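Local coordinates for extracellular solute-binding protein, family 1 (Bifidobacterium longum subsp. infantis, PDB 6FTH), which probably binds human milk oligosaccharides outside the cell and delivers them to an ABC transporter for uptake, at residues E250-Q253 against V254-Y258; V116-F119 against F120-K123; S366-F370 against L371-G375; Q72-N75 against A76-A80; D41-A44 against N45-W48. All blocks are in the same frame, centred on the assembly; numbering follows the deposited sequence.

Contact 1. Residues E250-Q253 against V254-Y258; sequences EYKQ and VIKYY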
loop_
_atom_site.group_PDB
_atom_site.type_symbol
_atom_site.label_atom_id
_atom_site.label_comp_id
_atom_site.label_asym_id
_atom_site.label_seq_id
_atom_site.Cartn_x
_atom_site.Cartn_y
_atom_site.Cartn_z
ATOM N N GLU A 250 -12.393 -16.788 12.482
ATOM C CA GLU A 250 -10.974 -16.466 12.363
ATOM C C GLU A 250 -10.640 -15.131 13.021
ATOM O O GLU A 250 -9.644 -15.019 13.751
ATOM C CB GLU A 250 -10.591 -16.424 10.896
ATOM C CG GLU A 250 -10.567 -17.775 10.223
ATOM C CD GLU A 250 -11.890 -18.218 9.579
ATOM O OE1 GLU A 250 -12.976 -17.719 9.933
ATOM O OE2 GLU A 250 -11.825 -19.090 8.685
ATOM N N TYR A 251 -11.438 -14.095 12.735
ATOM C CA TYR A 251 -11.235 -12.779 13.344
ATOM C C TYR A 251 -11.404 -12.862 14.858
ATOM O O TYR A 251 -10.613 -12.299 15.628
ATOM C CB TYR A 251 -12.242 -11.788 12.728
ATOM C CG TYR A 251 -12.048 -10.308 13.019
ATOM C CD1 TYR A 251 -10.939 -9.631 12.544
ATOM C CD2 TYR A 251 -12.998 -9.593 13.718
ATOM C CE1 TYR A 251 -10.761 -8.272 12.792
ATOM C CE2 TYR A 251 -12.841 -8.236 13.962
ATOM C CZ TYR A 251 -11.717 -7.584 13.502
ATOM O OH TYR A 251 -11.519 -6.254 13.724
ATOM N N LYS A 252 -12.442 -13.560 15.309
ATOM C CA LYS A 252 -12.625 -13.770 16.743
ATOM C C LYS A 252 -11.385 -14.409 17.378
ATOM O O LYS A 252 -10.943 -13.987 18.450
ATOM C CB LYS A 252 -13.856 -14.649 16.984
ATOM C CG LYS A 252 -14.116 -14.931 18.480
ATOM C CD LYS A 252 -15.544 -15.394 18.839
ATOM C CE LYS A 252 -16.065 -16.495 17.966
ATOM N NZ LYS A 252 -17.410 -16.933 18.458
ATOM N N GLN A 253 -10.823 -15.432 16.738
ATOM C CA GLN A 253 -9.664 -16.125 17.290
ATOM C C GLN A 253 -8.432 -15.229 17.333
ATOM O O GLN A 253 -7.656 -15.294 18.294
ATOM C CB GLN A 253 -9.406 -17.411 16.512
ATOM C CG GLN A 253 -10.518 -18.476 16.703
ATOM C CD GLN A 253 -10.979 -18.600 18.162
ATOM O OE1 GLN A 253 -10.158 -18.698 19.076
ATOM N NE2 GLN A 253 -12.297 -18.555 18.385
ATOM N N VAL A 254 -8.227 -14.404 16.301
ATOM C CA VAL A 254 -7.120 -13.448 16.326
ATOM C C VAL A 254 -7.267 -12.507 17.512
ATOM O O VAL A 254 -6.297 -12.223 18.232
ATOM C CB VAL A 254 -7.051 -12.664 15.010
ATOM C CG1 VAL A 254 -6.092 -11.495 15.146
ATOM C CG2 VAL A 254 -6.629 -13.579 13.893
ATOM N N ILE A 255 -8.481 -11.983 17.716
ATOM C CA ILE A 255 -8.719 -11.071 18.830
ATOM C C ILE A 255 -8.434 -11.755 20.167
ATOM O O ILE A 255 -7.784 -11.175 21.055
ATOM C CB ILE A 255 -10.151 -10.513 18.751
ATOM C CG1 ILE A 255 -10.271 -9.532 17.581
ATOM C CG2 ILE A 255 -10.494 -9.819 20.068
ATOM C CD1 ILE A 255 -11.683 -9.132 17.225
ATOM N N LYS A 256 -8.887 -12.997 20.333
ATOM C CA LYS A 256 -8.664 -13.698 21.593
ATOM C C LYS A 256 -7.174 -13.943 21.825
ATOM O O LYS A 256 -6.695 -13.837 22.960
ATOM C CB LYS A 256 -9.450 -15.001 21.614
ATOM C CG LYS A 256 -10.953 -14.778 21.774
ATOM C CD LYS A 256 -11.705 -16.099 21.889
ATOM C CE LYS A 256 -11.665 -16.644 23.306
ATOM N NZ LYS A 256 -12.594 -17.795 23.470
ATOM N N TYR A 257 -6.433 -14.267 20.760
ATOM C CA TYR A 257 -4.991 -14.476 20.888
ATOM C C TYR A 257 -4.312 -13.197 21.326
ATOM O O TYR A 257 -3.489 -13.208 22.256
ATOM C CB TYR A 257 -4.417 -14.994 19.566
ATOM C CG TYR A 257 -2.930 -15.296 19.579
ATOM C CD1 TYR A 257 -2.420 -16.331 20.344
ATOM C CD2 TYR A 257 -2.062 -14.573 18.798
ATOM C CE1 TYR A 257 -1.068 -16.611 20.346
ATOM C CE2 TYR A 257 -0.717 -14.854 18.786
ATOM C CZ TYR A 257 -0.237 -15.881 19.544
ATOM O OH TYR A 257 1.114 -16.152 19.530
ATOM N N TYR A 258 -4.640 -12.079 20.664
ATOM C CA TYR A 258 -4.064 -10.795 21.070
ATOM C C TYR A 258 -4.425 -10.467 22.506
ATOM O O TYR A 258 -3.591 -9.943 23.252
ATOM C CB TYR A 258 -4.489 -9.661 20.153
ATOM C CG TYR A 258 -3.610 -9.522 18.917
ATOM C CD1 TYR A 258 -2.224 -9.388 19.027
ATOM C CD2 TYR A 258 -4.159 -9.539 17.639
ATOM C CE1 TYR A 258 -1.423 -9.245 17.896
ATOM C CE2 TYR A 258 -3.367 -9.407 16.519
ATOM C CZ TYR A 258 -2.002 -9.265 16.645
ATOM O OH TYR A 258 -1.213 -9.112 15.540
#
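Ile-255 lays its terminal methyl over one face of the Tyr-251 ring, a turn back on helix 249-263. Its CD1 stands 4.0 Å from the centroid of the Tyr-251 ring, 28° off the normal, a CH-pi contact in which Tyr-251 CE2 comes nearest at 3.6 Å from Ile-255 CD1. The side chains cross obliquely: the tyrosine has CG anti to the backbone N (chi1 -169°), while the isoleucine keeps CG1 beside its own N. Isoleucine suits this place because its longer branch lets CD1 reach over the ring one turn back while CB stays close to the backbone. On the more exposed flank Gln-253 and Lys-256 run side by side in the same direction, with Gln-253 OE1 4.1 Å from Lys-256 CD; the lysine NZ goes on to a salt bridge with Asp-488. Between the two residues of the CH-pi pair, Ile-255 N donates to Tyr-251 O at 3.0 Å. Tyr-251 OH bonds Thr-478 of helix 457-484, Ile-255 packs on that helix and on helix 487-500, and the Tyr-257 ring stacks on Trp-173 of helix 173-185.

Contact 2. Residues V116-F119 against F120-K123; sequences VKQF and FKEK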
loop_
_atom_site.group_PDB
_atom_site.type_symbol
_atom_site.label_atom_id
_atom_site.label_comp_id
_atom_site.label_asym_id
_atom_site.label_seq_id
_atom_site.Cartn_x
_atom_site.Cartn_y
_atom_site.Cartn_z
ATOM N N VAL A 116 2.136 4.204 -23.371
ATOM C CA VAL A 116 1.121 3.700 -22.451
ATOM C C VAL A 116 0.570 2.380 -22.958
ATOM O O VAL A 116 0.327 1.456 -22.182
ATOM C CB VAL A 116 -0.010 4.730 -22.279
ATOM C CG1 VAL A 116 -1.127 4.175 -21.379
ATOM C CG2 VAL A 116 0.509 6.055 -21.715
ATOM N N LYS A 117 0.357 2.263 -24.269
ATOM C CA LYS A 117 -0.043 0.970 -24.817
ATOM C C LYS A 117 0.990 -0.103 -24.496
ATOM O O LYS A 117 0.642 -1.252 -24.198
ATOM C CB LYS A 117 -0.231 1.062 -26.335
ATOM C CG LYS A 117 -1.523 1.700 -26.763
ATOM C CD LYS A 117 -1.872 1.331 -28.201
ATOM C CE LYS A 117 -0.893 1.897 -29.189
ATOM N NZ LYS A 117 -1.416 1.649 -30.583
ATOM N N GLN A 118 2.274 0.241 -24.581
ATOM C CA GLN A 118 3.317 -0.729 -24.280
ATOM C C GLN A 118 3.290 -1.109 -22.804
ATOM O O GLN A 118 3.432 -2.288 -22.447
ATOM C CB GLN A 118 4.678 -0.158 -24.679
ATOM C CG GLN A 118 5.791 -1.133 -24.563
ATOM C CD GLN A 118 5.712 -2.201 -25.619
ATOM O OE1 GLN A 118 5.144 -1.979 -26.692
ATOM N NE2 GLN A 118 6.263 -3.363 -25.326
ATOM N N PHE A 119 3.096 -0.114 -21.932
ATOM C CA PHE A 119 2.897 -0.387 -20.511
ATOM C C PHE A 119 1.803 -1.437 -20.327
ATOM O O PHE A 119 2.008 -2.455 -19.657
ATOM C CB PHE A 119 2.556 0.954 -19.833
ATOM C CG PHE A 119 2.242 0.900 -18.338
ATOM C CD1 PHE A 119 2.597 -0.153 -17.518
ATOM C CD2 PHE A 119 1.550 1.968 -17.776
ATOM C CE1 PHE A 119 2.280 -0.143 -16.165
ATOM C CE2 PHE A 119 1.253 1.993 -16.421
ATOM C CZ PHE A 119 1.613 0.934 -15.623
ATOM N N PHE A 120 0.653 -1.218 -20.961
ATOM C CA PHE A 120 -0.483 -2.115 -20.794
ATOM C C PHE A 120 -0.248 -3.478 -21.430
ATOM O O PHE A 120 -0.783 -4.472 -20.934
ATOM C CB PHE A 120 -1.742 -1.469 -21.383
ATOM C CG PHE A 120 -2.240 -0.268 -20.621
ATOM C CD1 PHE A 120 -1.726 0.084 -19.363
ATOM C CD2 PHE A 120 -3.253 0.508 -21.153
ATOM C CE1 PHE A 120 -2.232 1.177 -18.669
ATOM C CE2 PHE A 120 -3.760 1.597 -20.459
ATOM C CZ PHE A 120 -3.237 1.940 -19.228
ATOM N N LYS A 121 0.523 -3.541 -22.521
ATOM C CA LYS A 121 0.884 -4.828 -23.112
ATOM C C LYS A 121 1.724 -5.652 -22.150
ATOM O O LYS A 121 1.476 -6.848 -21.951
ATOM C CB LYS A 121 1.673 -4.626 -24.406
ATOM C CG LYS A 121 2.118 -5.963 -25.073
ATOM C CD LYS A 121 2.891 -5.737 -26.370
ATOM C CE LYS A 121 3.107 -7.047 -27.158
ATOM N NZ LYS A 121 3.764 -8.100 -26.340
ATOM N N GLU A 122 2.753 -5.023 -21.556
ATOM C CA GLU A 122 3.654 -5.731 -20.660
ATOM C C GLU A 122 3.041 -5.978 -19.291
ATOM O O GLU A 122 3.392 -6.965 -18.634
ATOM C CB GLU A 122 4.970 -4.951 -20.530
ATOM C CG GLU A 122 5.705 -4.751 -21.874
ATOM C CD GLU A 122 7.167 -4.274 -21.761
ATOM O OE1 GLU A 122 7.809 -4.497 -20.710
ATOM O OE2 GLU A 122 7.674 -3.682 -22.743
ATOM N N LYS A 123 2.145 -5.094 -18.833
ATOM C CA LYS A 123 1.527 -5.184 -17.510
ATOM C C LYS A 123 0.011 -5.031 -17.624
ATOM O O LYS A 123 -0.562 -4.021 -17.197
ATOM C CB LYS A 123 2.130 -4.122 -16.593
ATOM C CG LYS A 123 3.644 -4.327 -16.425
ATOM C CD LYS A 123 4.300 -3.309 -15.513
ATOM C CE LYS A 123 5.784 -3.639 -15.334
ATOM N NZ LYS A 123 5.972 -4.836 -14.483
#
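The last two turns of the amphipathic helix 114-122 bring Val-116, Phe-119 and Phe-120 together along its buried face. Val-116 CG1 sits over one face of the Phe-120 ring, 4.0 Å from the centroid of that ring, and the two side chains run alongside each other. Phe-119 and Phe-120 meet obliquely with centroids 5.5 Å apart and planes at 40°, Phe-119 CD2 lying 4.0 Å from Phe-120 CE1. Phenylalanine suits both places, since a broad flat ring can span from the helix to strand 140-143, where both rings touch Pro-141. The helix closes here: Lys-123 is the first residue to abandon helical backbone angles, yet its N still donates to Phe-119 O at 2.8 Å. Its chain then passes the edge of the Phe-119 ring, with Lys-123 CD 3.8 Å from Phe-119 CE1. A serine in place of Phe-119 would probably open a gap between Phe-120 and the lysine methylenes and leave Trp-412 without its stacking partner. On the exposed side Gln-118 bends at chi2 (71°), which carries its amide to Glu-122; Gln-118 NE2 donates in its own plane to the anti lone pair of Glu-122 OE2, 3.0 Å away and almost straight (177°). Lys-123 NZ ends in salt bridges to Glu-335 and Asp-415.

Contact 3. Residues S366-F370 against L371-G375; sequences SVQQF and LGSFG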
loop_
_atom_site.group_PDB
_atom_site.type_symbol
_atom_site.label_atom_id
_atom_site.label_comp_id
_atom_site.label_asym_id
_atom_site.label_seq_id
_atom_site.Cartn_x
_atom_site.Cartn_y
_atom_site.Cartn_z
ATOM N N SER A 366 10.020 8.307 -17.338
ATOM C CA SER A 366 9.611 7.500 -16.193
ATOM C C SER A 366 10.776 7.292 -15.238
ATOM O O SER A 366 10.628 7.452 -14.020
ATOM C CB SER A 366 9.042 6.157 -16.669
ATOM O OG SER A 366 7.769 6.290 -17.280
ATOM N N VAL A 367 11.962 6.988 -15.769
ATOM C CA VAL A 367 13.117 6.799 -14.903
ATOM C C VAL A 367 13.496 8.102 -14.214
ATOM O O VAL A 367 13.786 8.109 -13.012
ATOM C CB VAL A 367 14.297 6.172 -15.672
ATOM C CG1 VAL A 367 15.533 6.160 -14.800
ATOM C CG2 VAL A 367 13.940 4.757 -16.122
ATOM N N GLN A 368 13.469 9.221 -14.950
ATOM C CA GLN A 368 13.864 10.497 -14.350
ATOM C C GLN A 368 12.832 10.997 -13.334
ATOM O O GLN A 368 13.203 11.579 -12.312
ATOM C CB GLN A 368 14.154 11.539 -15.428
ATOM C CG GLN A 368 15.430 11.246 -16.204
ATOM C CD GLN A 368 15.771 12.378 -17.148
ATOM O OE1 GLN A 368 16.594 13.242 -16.815
ATOM N NE2 GLN A 368 15.120 12.407 -18.309
ATOM N N GLN A 369 11.541 10.762 -13.559
ATOM C CA GLN A 369 10.594 11.106 -12.497
ATOM C C GLN A 369 10.872 10.301 -11.243
ATOM O O GLN A 369 10.778 10.805 -10.122
ATOM C CB GLN A 369 9.162 10.827 -12.919
ATOM C CG GLN A 369 8.570 11.672 -13.978
ATOM C CD GLN A 369 7.208 11.145 -14.318
ATOM O OE1 GLN A 369 6.262 11.309 -13.537
ATOM N NE2 GLN A 369 7.106 10.407 -15.418
ATOM N N PHE A 370 11.132 9.015 -11.408
ATOM C CA PHE A 370 11.209 8.114 -10.268
ATOM C C PHE A 370 12.502 8.338 -9.486
ATOM O O PHE A 370 12.493 8.319 -8.255
ATOM C CB PHE A 370 11.069 6.666 -10.779
ATOM C CG PHE A 370 11.038 5.615 -9.700
ATOM C CD1 PHE A 370 10.066 5.620 -8.709
ATOM C CD2 PHE A 370 11.959 4.581 -9.711
ATOM C CE1 PHE A 370 10.055 4.648 -7.715
ATOM C CE2 PHE A 370 11.946 3.596 -8.731
ATOM C CZ PHE A 370 10.999 3.634 -7.737
ATOM N N LEU A 371 13.617 8.561 -10.199
ATOM C CA LEU A 371 14.952 8.644 -9.608
ATOM C C LEU A 371 15.601 10.017 -9.731
ATOM O O LEU A 371 16.734 10.189 -9.263
ATOM C CB LEU A 371 15.871 7.608 -10.278
ATOM C CG LEU A 371 15.378 6.160 -10.182
ATOM C CD1 LEU A 371 16.274 5.212 -10.979
ATOM C CD2 LEU A 371 15.280 5.720 -8.743
ATOM N N GLY A 372 14.944 10.972 -10.362
ATOM C CA GLY A 372 15.504 12.292 -10.599
ATOM C C GLY A 372 16.227 12.387 -11.935
ATOM O O GLY A 372 16.449 11.404 -12.644
ATOM N N SER A 373 16.618 13.613 -12.272
ATOM C CA SER A 373 17.210 13.890 -13.576
ATOM C C SER A 373 18.511 13.118 -13.779
ATOM O O SER A 373 19.298 12.926 -12.848
ATOM C CB SER A 373 17.507 15.385 -13.673
ATOM O OG SER A 373 16.337 16.162 -13.457
ATOM N N PHE A 374 18.731 12.676 -15.021
ATOM C CA PHE A 374 20.007 12.077 -15.398
ATOM C C PHE A 374 21.148 13.042 -15.090
ATOM O O PHE A 374 21.054 14.248 -15.341
ATOM C CB PHE A 374 19.998 11.752 -16.895
ATOM C CG PHE A 374 19.042 10.644 -17.282
ATOM C CD1 PHE A 374 18.918 9.505 -16.511
ATOM C CD2 PHE A 374 18.271 10.766 -18.419
ATOM C CE1 PHE A 374 18.047 8.501 -16.884
ATOM C CE2 PHE A 374 17.401 9.784 -18.800
ATOM C CZ PHE A 374 17.280 8.646 -18.036
ATOM N N GLY A 375 22.221 12.505 -14.520
ATOM C CA GLY A 375 23.367 13.306 -14.134
ATOM C C GLY A 375 23.268 13.958 -12.780
ATOM O O GLY A 375 24.265 14.519 -12.306
#
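Val-367 CG1 is the apolar hub of a glycine-terminated helix C-terminus, that of helix 363-371, touching Leu-371 CD1 at 4.0 Å and Phe-374 CE1 also at 4.0 Å. Leucine suits this final turn because its two methyls divide: CD1 goes to the valine, while CD2 reaches Phe-370 CD2 at 3.6 Å. Gly-372, the first residue beyond the helix, has a positive phi, and its backbone angles would jam a side chain against the preceding carbonyl, so glycine belongs here, and the chain turns back along the helix flank. That return places the Phe-374 ring against Gln-368. The glutamine crosses the phenylalanine at about a right angle, its CG over the middle of one face, 3.5 Å from the centroid of the Phe-374 ring, and its amide is stacked with planes only 10° apart. Extended beyond CG (chi2 -173°), Gln-368 carries its OE1 past the ring to the returning backbone, where Phe-374 N donates to Gln-368 OE1 at 2.8 Å, nearly straight (168°). Its NE2 bonds Lys-364 O a turn earlier, so both ends of the buried amide are satisfied, and the stacked amide is held against turning. Leu-371 N completes a regular bond to Val-367 O, whereas the one from Gly-372 N to Gln-368 O is weak. Gly-372 O finally takes a CA-H...O contact from Gln-368 CA at 3.2 Å.

Contact 4. Residues Q72-N75 against A76-A80; sequences QQKN and ATLAA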
loop_
_atom_site.group_PDB
_atom_site.type_symbol
_atom_site.label_atom_id
_atom_site.label_comp_id
_atom_site.label_asym_id
_atom_site.label_seq_id
_atom_site.Cartn_x
_atom_site.Cartn_y
_atom_site.Cartn_z
ATOM N N GLN A 72 -8.000 17.852 1.350
ATOM C CA GLN A 72 -9.017 18.794 1.798
ATOM C C GLN A 72 -9.670 19.567 0.657
ATOM O O GLN A 72 -10.783 20.082 0.829
ATOM C CB GLN A 72 -8.369 19.801 2.752
ATOM C CG GLN A 72 -8.050 19.223 4.111
ATOM C CD GLN A 72 -9.308 18.987 4.965
ATOM O OE1 GLN A 72 -9.590 17.856 5.386
ATOM N NE2 GLN A 72 -10.064 20.060 5.224
ATOM N N GLN A 73 -9.018 19.665 -0.495
ATOM C CA GLN A 73 -9.541 20.445 -1.608
ATOM C C GLN A 73 -10.221 19.603 -2.675
ATOM O O GLN A 73 -10.961 20.165 -3.488
ATOM C CB GLN A 73 -8.410 21.234 -2.283
ATOM C CG GLN A 73 -7.712 22.248 -1.394
ATOM C CD GLN A 73 -6.429 22.796 -2.016
ATOM O OE1 GLN A 73 -6.092 22.496 -3.169
ATOM N NE2 GLN A 73 -5.701 23.587 -1.248
ATOM N N LYS A 74 -10.011 18.277 -2.685
ATOM C CA LYS A 74 -10.409 17.475 -3.839
ATOM C C LYS A 74 -11.915 17.520 -4.072
ATOM O O LYS A 74 -12.371 17.714 -5.205
ATOM C CB LYS A 74 -9.938 16.022 -3.689
ATOM C CG LYS A 74 -10.431 15.133 -4.833
ATOM C CD LYS A 74 -9.608 13.858 -5.009
ATOM C CE LYS A 74 -9.985 12.790 -4.031
ATOM N NZ LYS A 74 -9.375 11.480 -4.404
ATOM N N ASN A 75 -12.708 17.305 -3.018
ATOM C CA ASN A 75 -14.152 17.212 -3.210
ATOM C C ASN A 75 -14.717 18.531 -3.718
ATOM O O ASN A 75 -15.500 18.555 -4.672
ATOM C CB ASN A 75 -14.829 16.790 -1.910
ATOM C CG ASN A 75 -14.519 15.360 -1.535
ATOM O OD1 ASN A 75 -13.990 14.594 -2.346
ATOM N ND2 ASN A 75 -14.855 14.983 -0.303
ATOM N N ALA A 76 -14.287 19.643 -3.127
ATOM C CA ALA A 76 -14.741 20.950 -3.591
ATOM C C ALA A 76 -14.309 21.208 -5.029
ATOM O O ALA A 76 -15.054 21.804 -5.816
ATOM C CB ALA A 76 -14.193 22.031 -2.663
ATOM N N THR A 77 -13.099 20.771 -5.390
ATOM C CA THR A 77 -12.606 20.972 -6.752
ATOM C C THR A 77 -13.467 20.215 -7.754
ATOM O O THR A 77 -13.857 20.757 -8.794
ATOM C CB THR A 77 -11.134 20.533 -6.832
ATOM O OG1 THR A 77 -10.342 21.342 -5.951
ATOM C CG2 THR A 77 -10.588 20.666 -8.247
ATOM N N LEU A 78 -13.782 18.956 -7.452
ATOM C CA LEU A 78 -14.660 18.181 -8.325
ATOM C C LEU A 78 -16.055 18.802 -8.402
ATOM O O LEU A 78 -16.630 18.933 -9.489
ATOM C CB LEU A 78 -14.748 16.738 -7.824
ATOM C CG LEU A 78 -13.483 15.908 -8.051
ATOM C CD1 LEU A 78 -13.452 14.685 -7.136
ATOM C CD2 LEU A 78 -13.368 15.509 -9.506
ATOM N N ALA A 79 -16.624 19.169 -7.250
ATOM C CA ALA A 79 -17.970 19.738 -7.239
ATOM C C ALA A 79 -18.045 21.000 -8.087
ATOM O O ALA A 79 -19.059 21.251 -8.750
ATOM C CB ALA A 79 -18.392 20.047 -5.806
ATOM N N ALA A 80 -16.983 21.806 -8.080
ATOM C CA ALA A 80 -16.948 23.033 -8.867
ATOM C C ALA A 80 -16.549 22.810 -10.318
ATOM O O ALA A 80 -16.689 23.732 -11.130
ATOM C CB ALA A 80 -15.953 24.000 -8.246
HETATM O O HOH W 1 -13.127 19.849 -0.584
#
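Thr-77 approaches the flat peptide group of Gln-73 from two directions. Its backbone N meets Gln-73 O nearly head-on at 2.9 Å, while its OG1 donates to the same Gln-73 O at 2.8 Å from above the carbonyl plane, 50° out of it. With OG1 beside its own N (chi1 -62°), the threonine hydroxyl is turned back onto the preceding turn, and one oxygen is gripped by two bonds. Threonine suits a buried helical position for this reason: the helix itself satisfies its hydroxyl. One residue earlier a water replaces the direct link, giving a bond to Gln-72 O at 2.7 Å and accepting one from Ala-76 N at 2.8 Å. Ala-76, on the exposed side, offers only a methyl. On the inward side Lys-74 and Leu-78 lie alongside each other, Lys-74 CG 3.8 Å from Leu-78 CD1; the lysine methylenes extend the apolar surface, and NZ goes on to Asn-95. Leu-78 fills its place among Phe-91, Phe-99 and Leu-102. Helix 67-80 joins strand 59-66 to strand 86-88 of the same sheet, both parallel to strand 29-36 between them, the beta-alpha-beta crossover on which the alpha/beta domains of solute-binding proteins are built.

Contact 5. Residues D41-A44 against N45-W48; sequences DKIA and NMQW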
loop_
_atom_site.group_PDB
_atom_site.type_symbol
_atom_site.label_atom_id
_atom_site.label_comp_id
_atom_site.label_asym_id
_atom_site.label_seq_id
_atom_site.Cartn_x
_atom_site.Cartn_y
_atom_site.Cartn_z
ATOM N N ASP A 41 11.672 18.631 -4.294
ATOM C CA ASP A 41 11.902 19.983 -4.784
ATOM C C ASP A 41 10.710 20.421 -5.627
ATOM O O ASP A 41 9.813 19.632 -5.967
ATOM C CB ASP A 41 13.181 20.022 -5.636
ATOM C CG ASP A 41 13.811 21.412 -5.735
ATOM O OD1 ASP A 41 13.178 22.417 -5.343
ATOM O OD2 ASP A 41 14.966 21.485 -6.214
ATOM N N LYS A 42 10.669 21.712 -5.920
ATOM C CA LYS A 42 9.688 22.224 -6.856
ATOM C C LYS A 42 9.968 21.639 -8.241
ATOM O O LYS A 42 11.122 21.482 -8.637
ATOM C CB LYS A 42 9.811 23.749 -6.873
ATOM C CG LYS A 42 8.572 24.495 -7.311
ATOM C CD LYS A 42 8.321 24.208 -8.773
ATOM C CE LYS A 42 7.384 25.136 -9.427
ATOM N NZ LYS A 42 6.853 24.503 -10.631
ATOM N N ILE A 43 8.907 21.296 -8.977
ATOM C CA ILE A 43 9.077 20.674 -10.293
ATOM C C ILE A 43 9.839 21.585 -11.248
ATOM O O ILE A 43 10.652 21.116 -12.055
ATOM C CB ILE A 43 7.716 20.261 -10.884
ATOM C CG1 ILE A 43 7.065 19.203 -10.012
ATOM C CG2 ILE A 43 7.893 19.700 -12.311
ATOM C CD1 ILE A 43 5.685 18.754 -10.531
ATOM N N ALA A 44 9.546 22.889 -11.218
ATOM C CA ALA A 44 10.249 23.829 -12.088
ATOM C C ALA A 44 11.755 23.768 -11.883
ATOM O O ALA A 44 12.511 24.102 -12.803
ATOM C CB ALA A 44 9.738 25.254 -11.863
ATOM N N ASN A 45 12.209 23.348 -10.697
ATOM C CA ASN A 45 13.638 23.217 -10.422
ATOM C C ASN A 45 14.241 21.925 -10.950
ATOM O O ASN A 45 15.448 21.720 -10.780
ATOM C CB ASN A 45 13.918 23.306 -8.917
ATOM C CG ASN A 45 13.749 24.714 -8.381
ATOM O OD1 ASN A 45 13.767 25.680 -9.147
ATOM N ND2 ASN A 45 13.566 24.834 -7.069
ATOM N N MET A 46 13.459 21.039 -11.567
ATOM C CA MET A 46 13.965 19.746 -12.011
ATOM C C MET A 46 14.304 19.783 -13.496
ATOM O O MET A 46 13.457 20.133 -14.320
ATOM C CB MET A 46 12.912 18.671 -11.753
ATOM C CG MET A 46 12.569 18.520 -10.275
ATOM S SD MET A 46 11.160 17.408 -10.049
ATOM C CE MET A 46 10.783 17.649 -8.313
ATOM N N GLN A 47 15.545 19.402 -13.828
ATOM C CA GLN A 47 15.986 19.425 -15.219
ATOM C C GLN A 47 15.090 18.579 -16.116
ATOM O O GLN A 47 14.719 19.009 -17.214
ATOM C CB GLN A 47 17.440 18.971 -15.321
ATOM C CG GLN A 47 17.988 18.998 -16.740
ATOM C CD GLN A 47 18.071 20.411 -17.278
ATOM O OE1 GLN A 47 18.671 21.278 -16.650
ATOM N NE2 GLN A 47 17.444 20.657 -18.419
ATOM N N TRP A 48 14.745 17.363 -15.676
ATOM C CA TRP A 48 13.926 16.506 -16.530
ATOM C C TRP A 48 12.611 17.173 -16.879
ATOM O O TRP A 48 12.072 16.944 -17.968
ATOM C CB TRP A 48 13.699 15.131 -15.883
ATOM C CG TRP A 48 12.877 15.148 -14.620
ATOM C CD1 TRP A 48 13.356 15.104 -13.352
ATOM C CD2 TRP A 48 11.451 15.223 -14.508
ATOM N NE1 TRP A 48 12.325 15.154 -12.450
ATOM C CE2 TRP A 48 11.144 15.219 -13.135
ATOM C CE3 TRP A 48 10.401 15.279 -15.436
ATOM C CZ2 TRP A 48 9.826 15.291 -12.662
ATOM C CZ3 TRP A 48 9.095 15.345 -14.967
ATOM C CH2 TRP A 48 8.826 15.365 -13.592
#
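Asp-41 and Asn-45 form the polar side of a turn whose other side is packed tightly round Met-46. On the buried side Met-46, its chain extended (chi2 172°), runs back along the turn until CE lies 3.2 Å from Asp-41 O, with SD 3.9 Å from Ile-43 CA; an unbranched, pliable methionine can thread such a path. Met-46 N donates to Ile-43 O at 2.9 Å and Asn-45 N to Lys-42 O at 3.0 Å, each from well above the carbonyl plane, consistent with the tight 3-10 turn. The solvent side is looser, and there the side chains meet through polar groups. Asn-45 ND2 donates in its own amide plane to the syn side of Asp-41 OD1 at 3.0 Å, nearly straight (169°). Lys-42 N reaches the same Asp-41 OD1 at 2.7 Å on the anti side, and both donors come from one face of the carboxylate, so this oxygen ties the start of the turn to its end. Were Asp-41 an alanine, the Asn-45 amide would be likely to turn more freely, and the Lys-42 N-H to lose this acceptor. Ile-43 faces inward onto Val-34 and Trp-62 of the strands. This is a 3-10 turn leading to the N-cap of helix 47-56, which connects parallel strands 29-36 and 59-66 in a beta-alpha-beta unit.

Overall arrangement
From the N terminus the contacts come in the order 5, 4, 2, 1, 3. Each lies within one short continuous stretch, so none encloses a long loop, and they follow in series without nesting or crossing. Contacts 5 and 4 belong to successive connections of the sheet containing strands 29-36, 59-66 and 86-88. Contact 3, far later in sequence, returns to contact 5: Ser-373 OG lies 3.0 Å from Trp-48 N, probably a hydrogen bond, and the Trp-48 side chain packs on Gln-368 and Gln-369. Contacts 2 and 3 do not touch, but both meet Trp-412. Contact 1 stands apart, its centre 40 to 49 Å from the other centres.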